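Local coordinates for protein acetyl-CoA C-acetyltransferase (Syntrophomonas wolfei subsp. wolfei, PDB 7N7Z) that probably catalyses the reversible condensation of two acetyl-CoA molecules to acetoacetyl-CoA and free CoA, at residues Ser27-Asp32 with Ala63-Leu68; Thr59-Gly64 with Ala118-Ser123; Asn91-Met96 with Ser393-Leu398; Thr111-Val116 with Val261-Lys266; Gly281-Gly286 with Met300-Lys305. All coordinates share one frame; numbering follows the deposited sequence.

Contact 1 of 5, residues Ser27-Asp32 with Ala63-Leu68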
# COMPACT_ATOMS: atom_id res chain seq x y z
N SER B 27 -3.31 19.87 -8.46
CA SER B 27 -4.55 19.72 -7.72
C SER B 27 -5.74 19.40 -8.61
O SER B 27 -6.84 19.18 -8.09
CB SER B 27 -4.84 20.99 -6.92
OG SER B 27 -4.60 22.14 -7.72
N VAL B 28 -5.57 19.38 -9.92
CA VAL B 28 -6.66 19.20 -10.88
C VAL B 28 -6.52 17.81 -11.49
O VAL B 28 -5.58 17.54 -12.24
CB VAL B 28 -6.65 20.29 -11.96
CG1 VAL B 28 -7.97 20.28 -12.72
CG2 VAL B 28 -6.40 21.65 -11.34
N ARG B 29 -7.47 16.93 -11.17
CA ARG B 29 -7.43 15.58 -11.71
C ARG B 29 -7.69 15.60 -13.21
O ARG B 29 -8.21 16.57 -13.78
CB ARG B 29 -8.46 14.70 -11.00
CG ARG B 29 -8.27 14.63 -9.49
CD ARG B 29 -7.07 13.78 -9.10
NE ARG B 29 -7.18 12.41 -9.58
CZ ARG B 29 -7.94 11.47 -9.01
NH1 ARG B 29 -8.67 11.73 -7.94
NH2 ARG B 29 -7.95 10.25 -9.54
N ALA B 30 -7.33 14.49 -13.86
CA ALA B 30 -7.36 14.44 -15.32
C ALA B 30 -8.75 14.75 -15.87
O ALA B 30 -8.88 15.47 -16.87
CB ALA B 30 -6.89 13.06 -15.80
N ASN B 31 -9.79 14.23 -15.23
CA ASN B 31 -11.14 14.41 -15.77
C ASN B 31 -11.58 15.86 -15.72
O ASN B 31 -12.31 16.32 -16.61
CB ASN B 31 -12.13 13.53 -15.00
CG ASN B 31 -11.87 12.05 -15.20
OD1 ASN B 31 -11.07 11.66 -16.05
ND2 ASN B 31 -12.55 11.22 -14.41
N ASP B 32 -11.17 16.61 -14.70
CA ASP B 32 -11.58 18.00 -14.58
C ASP B 32 -10.80 18.91 -15.53
O ASP B 32 -11.33 19.93 -15.97
CB ASP B 32 -11.43 18.47 -13.14
CG ASP B 32 -12.12 17.54 -12.16
OD1 ASP B 32 -13.32 17.25 -12.36
OD2 ASP B 32 -11.47 17.10 -11.18
N ALA B 63 -5.69 4.65 -14.64
CA ALA B 63 -5.86 4.32 -13.23
C ALA B 63 -6.17 5.55 -12.38
O ALA B 63 -5.50 6.58 -12.50
CB ALA B 63 -4.59 3.63 -12.72
N GLY B 64 -7.18 5.42 -11.53
CA GLY B 64 -7.53 6.43 -10.56
C GLY B 64 -8.61 7.40 -10.99
O GLY B 64 -9.13 8.14 -10.14
N ASN B 65 -8.99 7.40 -12.26
CA ASN B 65 -9.90 8.40 -12.80
C ASN B 65 -11.32 7.88 -13.00
O ASN B 65 -12.13 8.54 -13.67
CB ASN B 65 -9.35 8.94 -14.13
CG ASN B 65 -8.07 9.74 -13.94
OD1 ASN B 65 -7.02 9.41 -14.49
ND2 ASN B 65 -8.16 10.81 -13.14
N GLY B 66 -11.66 6.72 -12.43
CA GLY B 66 -13.03 6.26 -12.41
C GLY B 66 -13.42 5.42 -13.62
O GLY B 66 -12.62 5.12 -14.51
N SER B 67 -14.69 5.04 -13.64
CA SER B 67 -15.23 4.19 -14.69
C SER B 67 -15.37 4.99 -15.98
O SER B 67 -16.04 6.03 -16.01
CB SER B 67 -16.58 3.62 -14.27
OG SER B 67 -16.44 2.66 -13.23
N LEU B 68 -14.74 4.49 -17.06
CA LEU B 68 -14.76 5.11 -18.38
C LEU B 68 -14.81 6.63 -18.27
O LEU B 68 -15.86 7.24 -18.48
CB LEU B 68 -15.96 4.60 -19.20
CG LEU B 68 -15.89 4.81 -20.71
CD1 LEU B 68 -14.62 4.21 -21.30
CD2 LEU B 68 -17.12 4.20 -21.39
O HOH W 1 -5.59 9.35 -11.34
O HOH W 2 -9.50 9.07 -7.41

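Contact 2 of 5, residues Thr59-Gly64 with Ala118-Ser123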
# COMPACT_ATOMS: atom_id res chain seq x y z
N THR B 59 -6.00 9.05 -23.29
CA THR B 59 -5.21 9.16 -22.07
C THR B 59 -4.31 7.94 -21.98
O THR B 59 -4.67 6.86 -22.47
CB THR B 59 -6.09 9.26 -20.81
OG1 THR B 59 -5.31 9.77 -19.72
CG2 THR B 59 -6.65 7.89 -20.43
N CYS B 60 -3.14 8.11 -21.36
CA CYS B 60 -2.20 7.00 -21.25
C CYS B 60 -2.38 6.24 -19.94
O CYS B 60 -2.27 5.01 -19.93
CB CYS B 60 -0.76 7.52 -21.37
SG CYS B 60 0.53 6.28 -21.08
N LEU B 61 -2.67 6.93 -18.83
CA LEU B 61 -2.81 6.29 -17.52
C LEU B 61 -4.24 6.48 -17.01
O LEU B 61 -4.58 7.50 -16.39
CB LEU B 61 -1.78 6.85 -16.52
CG LEU B 61 -0.40 6.19 -16.52
CD1 LEU B 61 -0.45 4.77 -15.96
CD2 LEU B 61 0.21 6.16 -17.91
N HIS B 62 -5.07 5.47 -17.28
CA HIS B 62 -6.46 5.45 -16.81
C HIS B 62 -6.54 5.44 -15.29
O HIS B 62 -7.38 6.13 -14.70
CB HIS B 62 -7.13 4.21 -17.40
CG HIS B 62 -8.45 3.85 -16.78
ND1 HIS B 62 -8.96 2.57 -16.85
CD2 HIS B 62 -9.37 4.59 -16.13
CE1 HIS B 62 -10.14 2.54 -16.25
NE2 HIS B 62 -10.41 3.75 -15.80
N ALA B 63 -5.69 4.65 -14.64
CA ALA B 63 -5.86 4.32 -13.23
C ALA B 63 -6.17 5.55 -12.38
O ALA B 63 -5.50 6.58 -12.50
CB ALA B 63 -4.59 3.63 -12.72
N GLY B 64 -7.18 5.42 -11.53
CA GLY B 64 -7.53 6.43 -10.56
C GLY B 64 -8.61 7.40 -10.99
O GLY B 64 -9.13 8.14 -10.14
N ALA B 118 -8.15 14.66 -25.00
CA ALA B 118 -6.83 14.07 -24.78
C ALA B 118 -6.26 14.70 -23.52
O ALA B 118 -6.11 15.92 -23.45
CB ALA B 118 -5.91 14.30 -25.98
N VAL B 119 -5.94 13.87 -22.52
CA VAL B 119 -5.58 14.38 -21.21
C VAL B 119 -4.54 13.47 -20.57
O VAL B 119 -4.52 12.26 -20.80
CB VAL B 119 -6.82 14.51 -20.29
CG1 VAL B 119 -7.42 13.13 -20.02
CG2 VAL B 119 -6.44 15.20 -18.99
N GLU B 120 -3.68 14.08 -19.76
CA GLU B 120 -2.75 13.34 -18.92
C GLU B 120 -2.42 14.21 -17.72
O GLU B 120 -1.81 15.27 -17.87
CB GLU B 120 -1.48 12.95 -19.67
CG GLU B 120 -0.74 11.77 -19.06
CD GLU B 120 -1.55 10.50 -19.09
OE1 GLU B 120 -1.94 10.08 -20.20
OE2 GLU B 120 -1.81 9.92 -18.01
N SER B 121 -2.85 13.78 -16.53
CA SER B 121 -2.50 14.44 -15.28
C SER B 121 -1.47 13.55 -14.59
O SER B 121 -1.78 12.77 -13.69
CB SER B 121 -3.73 14.67 -14.41
OG SER B 121 -3.37 15.07 -13.10
N MET B 122 -0.21 13.67 -15.04
CA MET B 122 0.84 12.80 -14.52
C MET B 122 1.16 13.09 -13.07
O MET B 122 1.70 12.22 -12.38
CB MET B 122 2.11 12.93 -15.38
CG MET B 122 1.85 13.15 -16.87
SD MET B 122 3.33 13.38 -17.87
CE MET B 122 4.17 11.81 -17.64
N SER B 123 0.82 14.28 -12.58
CA SER B 123 0.99 14.59 -11.16
C SER B 123 0.08 13.75 -10.28
O SER B 123 0.37 13.58 -9.09
CB SER B 123 0.73 16.07 -10.91
OG SER B 123 1.55 16.89 -11.73

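Contact 3 of 5, residues Asn91-Met96 with Ser393-Leu398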
# COMPACT_ATOMS: atom_id res chain seq x y z
N ASN B 91 0.04 5.46 -26.16
CA ASN B 91 1.07 6.19 -25.43
C ASN B 91 1.09 7.66 -25.85
O ASN B 91 0.11 8.37 -25.65
CB ASN B 91 2.43 5.52 -25.62
CG ASN B 91 2.65 4.37 -24.65
OD1 ASN B 91 2.17 4.39 -23.52
ND2 ASN B 91 3.39 3.35 -25.10
N CYS B 92 2.21 8.12 -26.42
CA CYS B 92 2.34 9.55 -26.70
C CYS B 92 1.39 10.00 -27.80
O CYS B 92 0.99 11.17 -27.83
CB CYS B 92 3.78 9.87 -27.08
SG CYS B 92 5.01 9.07 -26.01
N ALA B 93 1.01 9.09 -28.71
CA ALA B 93 0.10 9.41 -29.80
C ALA B 93 -1.35 9.13 -29.45
O ALA B 93 -2.19 9.02 -30.36
CB ALA B 93 0.49 8.64 -31.06
N SER B 94 -1.67 9.00 -28.16
CA SER B 94 -3.04 8.71 -27.75
C SER B 94 -4.02 9.72 -28.34
O SER B 94 -5.03 9.35 -28.93
CB SER B 94 -3.12 8.70 -26.22
OG SER B 94 -2.75 7.44 -25.70
N GLY B 95 -3.72 11.01 -28.18
CA GLY B 95 -4.61 12.03 -28.69
C GLY B 95 -4.74 12.02 -30.19
O GLY B 95 -5.80 12.38 -30.73
N MET B 96 -3.69 11.61 -30.90
CA MET B 96 -3.73 11.55 -32.36
C MET B 96 -4.47 10.31 -32.85
O MET B 96 -5.06 10.33 -33.94
CB MET B 96 -2.31 11.59 -32.91
CG MET B 96 -2.22 11.48 -34.43
SD MET B 96 -0.82 12.31 -35.25
CE MET B 96 -0.78 13.91 -34.44
N SER B 393 5.01 2.39 -32.34
CA SER B 393 3.91 2.74 -33.24
C SER B 393 3.67 4.24 -33.26
O SER B 393 2.82 4.75 -32.52
CB SER B 393 2.64 2.00 -32.83
OG SER B 393 2.78 0.60 -33.01
N ALA B 394 4.38 4.96 -34.13
CA ALA B 394 4.27 6.40 -34.23
C ALA B 394 3.14 6.79 -35.18
O ALA B 394 2.60 5.97 -35.92
CB ALA B 394 5.59 7.01 -34.69
N MET B 395 2.80 8.08 -35.17
CA MET B 395 1.69 8.59 -35.96
C MET B 395 2.08 9.91 -36.61
O MET B 395 2.99 10.61 -36.16
CB MET B 395 0.44 8.79 -35.11
CG MET B 395 -0.40 7.53 -34.93
SD MET B 395 -1.92 7.83 -34.02
CE MET B 395 -3.04 8.21 -35.37
N ALA B 396 1.35 10.24 -37.68
CA ALA B 396 1.48 11.51 -38.37
C ALA B 396 0.15 11.85 -39.01
O ALA B 396 -0.63 10.95 -39.36
CB ALA B 396 2.59 11.48 -39.42
N SER B 397 -0.12 13.14 -39.15
CA SER B 397 -1.39 13.59 -39.72
C SER B 397 -1.16 14.88 -40.49
O SER B 397 -0.26 15.66 -40.18
CB SER B 397 -2.45 13.80 -38.63
OG SER B 397 -1.97 14.66 -37.61
N LEU B 398 -2.00 15.09 -41.51
CA LEU B 398 -1.90 16.26 -42.38
C LEU B 398 -3.25 16.95 -42.47
O LEU B 398 -4.30 16.30 -42.46
CB LEU B 398 -1.43 15.86 -43.78
CG LEU B 398 -0.05 15.21 -43.84
CD1 LEU B 398 0.13 14.45 -45.15
CD2 LEU B 398 1.04 16.26 -43.67

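Contact 4 of 5, residues Thr111-Val116 with Val261-Lys266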
# COMPACT_ATOMS: atom_id res chain seq x y z
N THR B 111 -20.98 8.69 -37.45
CA THR B 111 -21.28 9.86 -36.64
C THR B 111 -21.13 11.10 -37.51
O THR B 111 -20.41 11.11 -38.51
CB THR B 111 -20.36 9.98 -35.42
OG1 THR B 111 -19.00 10.09 -35.85
CG2 THR B 111 -20.51 8.76 -34.51
N ASP B 112 -21.84 12.16 -37.12
CA ASP B 112 -21.72 13.46 -37.78
C ASP B 112 -20.87 14.44 -36.99
O ASP B 112 -20.16 15.25 -37.59
CB ASP B 112 -23.11 14.07 -38.00
CG ASP B 112 -24.03 13.16 -38.78
OD1 ASP B 112 -23.51 12.38 -39.62
OD2 ASP B 112 -25.26 13.21 -38.58
N ILE B 113 -20.91 14.37 -35.66
CA ILE B 113 -20.14 15.24 -34.78
C ILE B 113 -19.50 14.37 -33.71
O ILE B 113 -20.19 13.61 -33.03
CB ILE B 113 -21.01 16.33 -34.14
CG1 ILE B 113 -21.94 16.96 -35.18
CG2 ILE B 113 -20.13 17.39 -33.47
CD1 ILE B 113 -22.88 18.01 -34.62
N SER B 114 -18.18 14.49 -33.55
CA SER B 114 -17.44 13.70 -32.58
C SER B 114 -16.57 14.61 -31.74
O SER B 114 -15.86 15.47 -32.28
CB SER B 114 -16.57 12.64 -33.28
OG SER B 114 -17.36 11.59 -33.80
N LEU B 115 -16.63 14.43 -30.43
CA LEU B 115 -15.74 15.13 -29.50
C LEU B 115 -14.53 14.24 -29.22
O LEU B 115 -14.68 13.04 -28.97
CB LEU B 115 -16.47 15.47 -28.20
CG LEU B 115 -15.61 16.02 -27.07
CD1 LEU B 115 -14.88 17.28 -27.50
CD2 LEU B 115 -16.46 16.28 -25.83
N VAL B 116 -13.34 14.83 -29.28
CA VAL B 116 -12.11 14.13 -28.95
C VAL B 116 -11.46 14.87 -27.79
O VAL B 116 -11.18 16.07 -27.90
CB VAL B 116 -11.15 14.04 -30.15
CG1 VAL B 116 -9.85 13.36 -29.74
CG2 VAL B 116 -11.80 13.30 -31.30
N VAL B 261 -13.50 19.43 -31.56
CA VAL B 261 -14.80 19.04 -32.10
C VAL B 261 -14.62 18.81 -33.60
O VAL B 261 -14.27 19.74 -34.34
CB VAL B 261 -15.87 20.11 -31.84
CG1 VAL B 261 -17.20 19.70 -32.46
CG2 VAL B 261 -16.02 20.35 -30.34
N PHE B 262 -14.86 17.58 -34.03
CA PHE B 262 -14.74 17.20 -35.43
C PHE B 262 -16.13 17.03 -36.04
O PHE B 262 -17.10 16.73 -35.34
CB PHE B 262 -13.94 15.90 -35.58
CG PHE B 262 -12.52 16.01 -35.09
CD1 PHE B 262 -12.22 15.75 -33.77
CD2 PHE B 262 -11.50 16.37 -35.95
CE1 PHE B 262 -10.92 15.86 -33.31
CE2 PHE B 262 -10.20 16.48 -35.50
CZ PHE B 262 -9.91 16.22 -34.18
N MET B 263 -16.21 17.24 -37.35
CA MET B 263 -17.49 17.20 -38.04
C MET B 263 -17.28 16.81 -39.49
O MET B 263 -16.24 17.10 -40.09
CB MET B 263 -18.21 18.55 -37.99
CG MET B 263 -18.90 18.84 -36.68
SD MET B 263 -19.81 20.39 -36.73
CE MET B 263 -19.58 20.94 -35.04
N SER B 264 -18.29 16.16 -40.06
CA SER B 264 -18.36 16.03 -41.51
C SER B 264 -18.53 17.42 -42.12
O SER B 264 -19.22 18.28 -41.56
CB SER B 264 -19.53 15.13 -41.91
OG SER B 264 -20.77 15.76 -41.67
N LYS B 265 -17.88 17.64 -43.26
CA LYS B 265 -17.99 18.92 -43.94
C LYS B 265 -19.44 19.34 -44.12
O LYS B 265 -19.79 20.51 -43.95
CB LYS B 265 -17.28 18.85 -45.30
CG LYS B 265 -16.71 20.17 -45.79
CD LYS B 265 -16.12 20.00 -47.19
CE LYS B 265 -15.67 21.33 -47.79
NZ LYS B 265 -14.30 21.71 -47.34
N LYS B 266 -20.31 18.39 -44.45
CA LYS B 266 -21.70 18.71 -44.74
C LYS B 266 -22.50 19.00 -43.48
O LYS B 266 -23.46 19.78 -43.52
CB LYS B 266 -22.34 17.57 -45.53
CG LYS B 266 -21.77 17.41 -46.93
CD LYS B 266 -22.20 16.09 -47.57
CE LYS B 266 -22.73 16.29 -48.99
NZ LYS B 266 -23.69 15.22 -49.38

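Contact 5 of 5, residues Gly281-Gly286 with Met300-Lys305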
# COMPACT_ATOMS: atom_id res chain seq x y z
N GLY B 281 -4.87 13.66 -44.01
CA GLY B 281 -4.40 12.30 -43.81
C GLY B 281 -4.01 12.08 -42.37
O GLY B 281 -3.81 13.03 -41.60
N ILE B 282 -3.92 10.81 -42.00
CA ILE B 282 -3.57 10.42 -40.64
C ILE B 282 -3.34 8.91 -40.64
O ILE B 282 -4.14 8.15 -41.19
CB ILE B 282 -4.66 10.83 -39.64
CG1 ILE B 282 -4.23 10.49 -38.21
CG2 ILE B 282 -5.98 10.15 -39.98
CD1 ILE B 282 -5.01 11.23 -37.15
N CYS B 283 -2.25 8.46 -40.02
CA CYS B 283 -1.91 7.05 -40.05
C CYS B 283 -0.85 6.78 -38.98
O CYS B 283 -0.31 7.70 -38.37
CB CYS B 283 -1.40 6.62 -41.43
SG CYS B 283 0.15 7.41 -41.94
N SER B 284 -0.59 5.50 -38.77
CA SER B 284 0.46 5.04 -37.87
C SER B 284 1.54 4.31 -38.66
O SER B 284 1.33 3.88 -39.79
CB SER B 284 -0.11 4.12 -36.78
OG SER B 284 -1.18 4.73 -36.09
N GLU B 285 2.71 4.18 -38.03
CA GLU B 285 3.80 3.40 -38.59
C GLU B 285 4.85 3.19 -37.51
O GLU B 285 5.35 4.16 -36.93
CB GLU B 285 4.40 4.08 -39.82
CG GLU B 285 5.49 3.26 -40.51
CD GLU B 285 4.94 2.06 -41.25
OE1 GLU B 285 3.71 1.98 -41.44
OE2 GLU B 285 5.75 1.18 -41.64
N GLY B 286 5.20 1.94 -37.25
CA GLY B 286 6.03 1.60 -36.12
C GLY B 286 7.50 1.46 -36.46
O GLY B 286 7.89 1.31 -37.61
N MET B 300 5.93 10.16 -41.04
CA MET B 300 5.77 11.36 -41.85
C MET B 300 5.82 11.07 -43.34
O MET B 300 4.92 11.52 -44.07
CB MET B 300 6.83 12.39 -41.45
CG MET B 300 6.60 13.02 -40.09
SD MET B 300 8.06 13.89 -39.49
CE MET B 300 8.00 15.38 -40.49
N PRO B 301 6.80 10.33 -43.87
CA PRO B 301 6.76 10.01 -45.31
C PRO B 301 5.54 9.20 -45.70
O PRO B 301 5.02 9.38 -46.81
CB PRO B 301 8.06 9.21 -45.53
CG PRO B 301 8.93 9.52 -44.35
CD PRO B 301 7.99 9.77 -43.21
N LYS B 302 5.06 8.32 -44.82
CA LYS B 302 3.92 7.48 -45.15
C LYS B 302 2.66 8.31 -45.34
O LYS B 302 1.99 8.21 -46.38
CB LYS B 302 3.70 6.43 -44.06
CG LYS B 302 2.64 5.40 -44.40
CD LYS B 302 2.62 4.27 -43.39
CE LYS B 302 1.23 3.68 -43.24
NZ LYS B 302 1.16 2.69 -42.13
N VAL B 303 2.32 9.14 -44.35
CA VAL B 303 1.11 9.95 -44.46
C VAL B 303 1.18 10.87 -45.68
O VAL B 303 0.17 11.11 -46.35
CB VAL B 303 0.88 10.75 -43.16
CG1 VAL B 303 1.97 11.80 -42.97
CG2 VAL B 303 -0.50 11.40 -43.17
N LEU B 304 2.37 11.38 -45.98
CA LEU B 304 2.53 12.20 -47.18
C LEU B 304 2.20 11.41 -48.44
O LEU B 304 1.61 11.94 -49.38
CB LEU B 304 3.95 12.76 -47.25
CG LEU B 304 4.26 13.94 -46.32
CD1 LEU B 304 5.76 14.21 -46.28
CD2 LEU B 304 3.50 15.18 -46.76
N LYS B 305 2.59 10.13 -48.47
CA LYS B 305 2.26 9.29 -49.61
C LYS B 305 0.75 9.07 -49.71
O LYS B 305 0.16 9.23 -50.79
CB LYS B 305 2.99 7.95 -49.50
CG LYS B 305 3.20 7.25 -50.83
CD LYS B 305 3.73 5.83 -50.64
CE LYS B 305 2.76 4.79 -51.19
NZ LYS B 305 3.09 3.41 -50.74

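Contact 1 of 5, residues Ser27-Asp32 with Ala63-Leu68
N31, in the first turn of helix 30-45, meets the backbone of N65 in the loop that precedes helix 69-76. Its side chain leaves CB with CG anti to the carbonyl carbon (chi1 -65°), and this brings the amide up to the loop. CG lies 3.8 Å from N65 O. On one branch, OD1 rests against N65 CB at 3.7 Å; on the other, ND2 donates to N65 O at 2.8 Å. That bond is moderately bent (149° at the hydrogen), and the acceptor stays near the plane of the N31 amide. One branch thus bonds the backbone while the other only rests on CB; together they probably limit rotation of the amide. Shortening N31 to an alanine removes ND2, which would probably cost N65 O this donor and weaken the loop's hold on the helix start.

R29, just before the helix, curls through bends at chi2 and chi3 until its guanidinium turns an edge to G64. NH2 approaches G64 O, but the separation is too short and the angle too bent for the direct bond to carry much weight. Sounder evidence is a water bridge: NH1 donates to a water at 2.8 Å, and that water donates to G64 O at 2.9 Å. A30 adds its CB against the N65 side chain. D150 of the second subunit accepts from the backbone N of both G64 and G66. The chemistry is that of polar side chains reading main-chain carbonyls, and the grip thus depends on the path of the loop backbone, probably more than on its side chains.

Contact 2 of 5, residues Thr59-Gly64 with Ala118-Ser123
Where strands 113-121 and 54-58 run parallel in the core sheet, V119 and E120 near the end of the first meet T59, C60 and L61 in the loop leaving the second. E120 carries most of the contact. Its CG stands anti to the backbone N and the chain then bends at chi2 (63°), which swings the carboxylate over to two successive amides. C60 N donates to E120 OE1 at 2.6 Å and 154°, on the syn lone pair. L61 N donates to E120 OE2 at 3.2 Å and 138°; it too arrives on the syn side, but somewhat out of the carboxylate plane. With both oxygens engaged, the group's rotation is fixed and the loop's turn is held by its backbone. C60 CB also comes close, 3.1 Å from E120 OE1.

One residue earlier, T59 OG1 donates to V119 O at 2.8 Å from above the carbonyl plane, while V119 CG1 packs near the threonine. This extends the strand pairing, in which V119 bonds with A58, by a side-chain link. The C60 side chain lies about 7 Å from that of C92, the predicted acyl-thioester nucleophile, just past a parallel strand of the N-terminal half of the thiolase fold, where the family's active site lies.

Contact 3 of 5, residues Asn91-Met96 with Ser393-Leu398
M96 and M395 meet without any aromatic ring between them; the flat groups concerned are peptide carbonyls. Over one face of the M96 carbonyl lies the thioether end of M395, with M395 SD 3.7 Å from M96 C and M395 CE 3.3 Å from M96 O. On the carbonyl of N91, S94 N and S94 OG approach from the same face and both donate to its oxygen, tying down the start of the helix.

The two methionine side chains run antiparallel alongside each other. M96 CG is anti to the backbone N (chi1 178°), which sends the chain across to the strand, and M395 CE presses closely on M96 CG at 3.5 Å. M96 SD then sits 3.7 Å from M395 CB, and M96 CE reaches S397 OG at 3.5 Å, a hydroxyl whose main polar partner is W399 NE1. A93 CB closes the other end against M395 SD at 3.9 Å.

In the layered thiolase fold, helix 94-107 belongs to the buried helical layer between the two sheets, and strand 394-400 belongs to the C-terminal half; the contact therefore joins the halves just after C92, the predicted nucleophile. With M96 cut back to an alanine, a gap would probably open beside M395 and S397, leaving the thioether end of M395 less confined. I282 of the adjoining strand 277-285 packs on M96, M395 and S397 alike.

Contact 4 of 5, residues Thr111-Val116 with Val261-Lys266
F262 N donates to S114 O at 2.9 Å, in a nearly straight bond (171° at the hydrogen). The return bond, S114 N to F262 O at 3.1 Å, completes a hydrogen-bonded antiparallel pair. I113 with M263 and L115 with V261 form the non-hydrogen-bonded pairs on either side of it. The ladder continues at the strand end, where S264 N donates to D112 O at 3.2 Å and M263 CA adds a CH...O contact to the same oxygen.

Side chains alternate between the two faces. On the face of I113, L115, V261 and M263, the I113 and M263 chains run together in the same direction: I113 CG2 touches M263 CG at 3.7 Å and V261 CG1 at 3.9 Å. Helix 30-45 covers this side, packing on L115 and V261. On the other face, V116 CG2 comes to F262 CE1 at 3.4 Å, the two side chains set at a slant, and helix 94-107 lies over both residues. S114 OG accepts from T111 OG1 and is bonded to E54, while S264 OG caps K267 N as helix 265-270 begins.

The short strands run at 158°, close to antiparallel. Helices on both faces of a mixed sheet, with strand 254-264 reversed beside strand 113-121, are typical of the N-terminal half of the thiolase fold.

Contact 5 of 5, residues Gly281-Gly286 with Met300-Lys305
Strand 281-285 and helix 300-305 pass with axes 7.7 Å apart, their directions 139° from one another. The helix comes closest where V303 faces G281, and it kinks at P301, whose nitrogen cannot bond to the turn before. G281 fits the close approach: a CB on it would point at the helix and crowd V303 CG2. As it is, V303 CG2 rests on the bare main chain, 3.7 Å from both G281 C and I282 N. With chi1 at 67°, V303 CG1 sits between the backbone N and the carbonyl carbon, leaving CG2 anti to the N.

C283 comes next on the helix side of the strand, and its SG packs against V303 CB at 3.6 Å and K302 CG at 4.0 Å. Strand 277-285, helix 296-307 and strand 316-319 make a beta-alpha-beta crossover in the C-terminal half of thiolase, the two strands being parallel but not adjacent in the sheet. The helix covers the face towards which C283 and E285 point; I282, on the other face, packs against E100 of helix 94-107.

K302 runs extended from CG onward and brings its ammonium group to two acceptors. NZ donates to S284 O at 2.6 Å, nearly in line with the carbonyl bond, and forms a salt bridge with E285 OE1 at 2.7 Å. E285 bends at chi2 and lies roughly perpendicular to the lysine; K302 CD lies 3.2 Å from E285 OE1. The carbonyl dipole probably adds to the carboxylate's hold on the charge. R82 of the second subunit packs on E285, and K110 of that subunit makes a weak hydrogen bond to I282 O.

How the contacts relate
Contacts 2, 3 and 4 are buried, contact 5 is partly so, and contact 1 lies at the surface. Contacts 1 and 2 share A63 and G64 and touch through A30 and V119; both are polar, with side chains bound to loop main chain, though water bridges appear in contact 1. Contacts 2 and 4 use opposite ends of strand 113-121. Contact 3, almost wholly apolar, adjoins contact 5 through the paired strands 394-400 and 277-285, whose two faces carry methionine packing on the inner side and a salt bridge towards the outside. Contact 4 is the regular strand ladder, untouched by other subunits, whereas the remaining four reach the second subunit.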